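Local coordinates for xyloglucan-specific endo-beta-1,4-glucanase (Uncultured bacterium, PDB 4W87), which probably cleaves the beta-1,4-linked glucan backbone of xyloglucan at internal positions, as an endo-acting glycoside hydrolase of family 5, at residues H200-P205 with L222-P227. The protein carries 1 engineered substitution. Sequence-based numbering, arbitrary orientation.
Sequences HNSDEP and LHTYTP. With XYS (alpha-D-xylopyranose), chain C.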
ATOM      1  N   HIS A 200      -6.033  -3.784  -6.480  1.00 24.47           N
ATOM      2  CA  HIS A 200      -4.632  -4.233  -6.357  1.00 24.14           C
ATOM      3  C   HIS A 200      -4.514  -5.751  -6.645  1.00 25.17           C
ATOM      4  O   HIS A 200      -3.629  -6.403  -6.138  1.00 22.46           O
ATOM      5  CB  HIS A 200      -4.048  -3.946  -4.978  1.00 22.74           C
ATOM      6  CG  HIS A 200      -3.459  -2.592  -4.819  1.00 24.85           C
ATOM      7  ND1 HIS A 200      -4.227  -1.441  -4.840  1.00 28.37           N
ATOM      8  CD2 HIS A 200      -2.184  -2.189  -4.615  1.00 24.07           C
ATOM      9  CE1 HIS A 200      -3.446  -0.392  -4.648  1.00 26.31           C
ATOM     10  NE2 HIS A 200      -2.204  -0.817  -4.513  1.00 24.13           N
ATOM     11  N   ASN A 201      -5.403  -6.285  -7.475  1.00 28.06           N
ATOM     12  CA  ASN A 201      -5.403  -7.704  -7.785  1.00 27.73           C
ATOM     13  C   ASN A 201      -4.369  -8.020  -8.870  1.00 30.41           C
ATOM     14  O   ASN A 201      -4.079  -7.151  -9.756  1.00 27.09           O
ATOM     15  CB  ASN A 201      -6.817  -8.107  -8.250  1.00 30.77           C
ATOM     16  CG  ASN A 201      -6.903  -9.560  -8.752  1.00 27.75           C
ATOM     17  OD1 ASN A 201      -6.776  -9.850  -9.923  1.00 27.04           O
ATOM     18  ND2 ASN A 201      -7.085 -10.447  -7.851  1.00 29.93           N
ATOM     19  N   SER A 202      -3.845  -9.253  -8.837  1.00 30.63           N
ATOM     20  CA  SER A 202      -2.752  -9.649  -9.731  1.00 32.04           C
ATOM     21  C   SER A 202      -3.001 -10.874 -10.596  1.00 34.83           C
ATOM     22  O   SER A 202      -2.053 -11.422 -11.151  1.00 33.35           O
ATOM     23  CB  SER A 202      -1.435  -9.824  -8.959  1.00 33.96           C
ATOM     24  OG  SER A 202      -1.396 -11.029  -8.239  1.00 35.52           O
ATOM     25  N   ASP A 203      -4.273 -11.225 -10.758  1.00 32.87           N
ATOM     26  CA  ASP A 203      -4.721 -12.233 -11.706  1.00 34.10           C
ATOM     27  C   ASP A 203      -4.487 -11.754 -13.142  1.00 34.73           C
ATOM     28  O   ASP A 203      -4.623 -10.566 -13.460  1.00 37.02           O
ATOM     29  CB  ASP A 203      -6.224 -12.539 -11.518  1.00 32.26           C
ATOM     30  CG  ASP A 203      -6.568 -13.052 -10.102  1.00 34.98           C
ATOM     31  OD1 ASP A 203      -5.661 -13.492  -9.368  1.00 36.98           O
ATOM     32  OD2 ASP A 203      -7.779 -13.064  -9.738  1.00 39.54           O
ATOM     33  N   GLU A 204      -4.195 -12.708 -14.010  1.00 34.99           N
ATOM     34  CA  GLU A 204      -3.776 -12.419 -15.373  1.00 36.83           C
ATOM     35  C   GLU A 204      -4.751 -11.474 -16.056  1.00 33.46           C
ATOM     36  O   GLU A 204      -4.343 -10.503 -16.669  1.00 35.83           O
ATOM     37  CB  GLU A 204      -3.517 -13.721 -16.178  1.00 37.00           C
ATOM     38  CG  GLU A 204      -3.349 -13.506 -17.684  1.00 41.32           C
ATOM     39  CD  GLU A 204      -2.611 -14.641 -18.422  1.00 46.99           C
ATOM     40  OE1 GLU A 204      -2.889 -15.827 -18.144  1.00 49.30           O
ATOM     41  OE2 GLU A 204      -1.754 -14.346 -19.296  1.00 49.33           O
ATOM     42  N   PRO A 205      -6.050 -11.744 -15.954  1.00 35.06           N
ATOM     43  CA  PRO A 205      -6.952 -10.847 -16.647  1.00 34.83           C
ATOM     44  C   PRO A 205      -6.927  -9.393 -16.116  1.00 41.53           C
ATOM     45  O   PRO A 205      -7.254  -8.455 -16.870  1.00 41.96           O
ATOM     46  CB  PRO A 205      -8.313 -11.482 -16.405  1.00 35.89           C
ATOM     47  CG  PRO A 205      -8.021 -12.928 -16.083  1.00 35.87           C
ATOM     48  CD  PRO A 205      -6.767 -12.845 -15.281  1.00 36.88           C
ATOM     49  N   LEU A 222       0.798  -3.857  -6.343  1.00 23.05           N
ATOM     50  CA  LEU A 222      -0.064  -5.006  -6.115  1.00 24.54           C
ATOM     51  C   LEU A 222      -0.082  -5.381  -4.642  1.00 23.54           C
ATOM     52  O   LEU A 222       0.910  -5.133  -3.938  1.00 19.86           O
ATOM     53  CB  LEU A 222       0.558  -6.154  -6.877  1.00 25.46           C
ATOM     54  CG  LEU A 222       0.591  -5.931  -8.414  1.00 22.74           C
ATOM     55  CD1 LEU A 222       1.399  -7.050  -8.981  1.00 23.77           C
ATOM     56  CD2 LEU A 222      -0.764  -5.875  -9.071  1.00 21.98           C
ATOM     57  N   HIS A 223      -1.182  -5.993  -4.207  1.00 24.78           N
ATOM     58  CA  HIS A 223      -1.282  -6.690  -2.913  1.00 24.50           C
ATOM     59  C   HIS A 223      -1.468  -8.193  -3.063  1.00 26.19           C
ATOM     60  O   HIS A 223      -2.390  -8.668  -3.726  1.00 28.07           O
ATOM     61  CB  HIS A 223      -2.477  -6.194  -2.122  1.00 24.06           C
ATOM     62  CG  HIS A 223      -2.392  -4.748  -1.780  1.00 24.03           C
ATOM     63  ND1 HIS A 223      -3.460  -4.038  -1.251  1.00 23.79           N
ATOM     64  CD2 HIS A 223      -1.369  -3.869  -1.908  1.00 23.89           C
ATOM     65  CE1 HIS A 223      -3.094  -2.779  -1.075  1.00 26.25           C
ATOM     66  NE2 HIS A 223      -1.828  -2.651  -1.463  1.00 26.26           N
ATOM     67  N   THR A 224      -0.643  -8.946  -2.368  1.00 28.52           N
ATOM     68  CA  THR A 224      -0.633 -10.365  -2.524  1.00 32.35           C
ATOM     69  C   THR A 224      -0.472 -10.965  -1.171  1.00 37.94           C
ATOM     70  O   THR A 224       0.623 -10.937  -0.563  1.00 46.56           O
ATOM     71  CB  THR A 224       0.598 -10.731  -3.314  1.00 34.28           C
ATOM     72  OG1 THR A 224       1.656  -9.954  -2.768  1.00 36.03           O
ATOM     73  CG2 THR A 224       0.422 -10.360  -4.768  1.00 32.92           C
ATOM     74  N   TYR A 225      -1.540 -11.503  -0.659  1.00 35.35           N
ATOM     75  CA  TYR A 225      -1.405 -12.072   0.655  1.00 36.56           C
ATOM     76  C   TYR A 225      -1.517 -13.579   0.386  1.00 36.38           C
ATOM     77  O   TYR A 225      -2.481 -14.233   0.763  1.00 40.33           O
ATOM     78  CB  TYR A 225      -2.518 -11.554   1.530  1.00 31.21           C
ATOM     79  CG  TYR A 225      -2.415 -10.139   2.055  1.00 32.49           C
ATOM     80  CD1 TYR A 225      -2.840  -9.027   1.302  1.00 33.16           C
ATOM     81  CD2 TYR A 225      -2.028  -9.914   3.372  1.00 29.94           C
ATOM     82  CE1 TYR A 225      -2.843  -7.743   1.864  1.00 28.88           C
ATOM     83  CE2 TYR A 225      -2.055  -8.650   3.918  1.00 30.90           C
ATOM     84  CZ  TYR A 225      -2.460  -7.567   3.159  1.00 29.87           C
ATOM     85  OH  TYR A 225      -2.422  -6.309   3.767  1.00 25.92           O
ATOM     86  N   THR A 226      -0.527 -14.093  -0.327  1.00 34.88           N
ATOM     87  CA  THR A 226      -0.659 -15.327  -1.058  1.00 33.15           C
ATOM     88  C   THR A 226       0.068 -16.451  -0.373  1.00 32.46           C
ATOM     89  O   THR A 226       1.252 -16.328  -0.061  1.00 31.90           O
ATOM     90  CB  THR A 226      -0.074 -15.134  -2.448  1.00 38.43           C
ATOM     91  OG1 THR A 226      -0.683 -13.979  -3.020  1.00 35.54           O
ATOM     92  CG2 THR A 226      -0.312 -16.393  -3.340  1.00 39.68           C
ATOM     93  N   PRO A 227      -0.629 -17.559  -0.110  1.00 34.39           N
ATOM     94  CA  PRO A 227      -2.040 -17.816  -0.415  1.00 32.49           C
ATOM     95  C   PRO A 227      -2.984 -17.271   0.602  1.00 27.94           C
ATOM     96  O   PRO A 227      -2.696 -17.254   1.795  1.00 30.78           O
ATOM     97  CB  PRO A 227      -2.141 -19.348  -0.442  1.00 34.52           C
ATOM     98  CG  PRO A 227      -0.884 -19.868   0.187  1.00 35.67           C
ATOM     99  CD  PRO A 227       0.072 -18.749   0.427  1.00 33.80           C
TER
HETATM  100  C1  XYS C   4      -6.153  -7.942  -2.500  1.00 55.31           C
HETATM  101  C2  XYS C   4      -6.827  -8.203  -3.883  1.00 55.50           C
HETATM  102  C3  XYS C   4      -7.309  -9.648  -3.934  1.00 55.54           C
HETATM  103  C4  XYS C   4      -6.174 -10.649  -3.636  1.00 54.72           C
HETATM  104  C5  XYS C   4      -5.438 -10.325  -2.345  1.00 55.15           C
HETATM  105  O2  XYS C   4      -7.984  -7.408  -4.304  1.00 49.25           O
HETATM  106  O3  XYS C   4      -7.946  -9.799  -5.208  1.00 47.75           O
HETATM  107  O4  XYS C   4      -6.668 -11.962  -3.429  1.00 54.37           O
HETATM  108  O5  XYS C   4      -5.119  -8.929  -2.320  1.00 57.77           O
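H200 and H223 stack as two offset imidazoles, their centroids 3.9 Å apart and their planes tilted by 27°. The overlap is at the rims: CD2 of H200 lies over one face of the H223 ring, 3.2 Å from its NE2. CB of H200 also sits over the H223 face as a CH-pi donor, 3.9 Å from the ring centroid. At the edge of the H200 ring, H223 N donates to a lone pair of H200 O in a nearly straight bond of 3.1 Å (167° at the hydrogen), so backbone and rings clamp the same two residues. Histidine suits both places, since a flat ring can stack while its nitrogens reach further polar groups: H200 NE2 bonds to E145, and H223 ND1 and NE2 to E149 and T270. This ties both rings to neighbouring parts of the barrel.

Packing is looser beside this clamp. L222, whose branched end suits a greasy buried position, reaches S202 CB with CD1 at 4.0 Å; the small serine lets CB meet the leucine methyls while OG lies equally far from T224 CG2. In contrast to the buried stack, the partly exposed D203 and E204 lead into helix 204-208 without touching 222-227.

N201 projects away from 222-227 at its CB, and with CG anti to the backbone N (chi1 174°) its ND2 donates to O3 of the xylose at 2.9 Å. Its OD1 accepts from D203 N, closing an Asx turn, and from T206, which fixes the amide's rotation. H223 O approaches xylose O5 to 3.1 Å. The contact thus joins the loop after strand 193-196 to strand 218-223 and the residues that follow it, at the C-terminal rim of a (beta/alpha)8 TIM barrel, where family 5 enzymes bind their glycan.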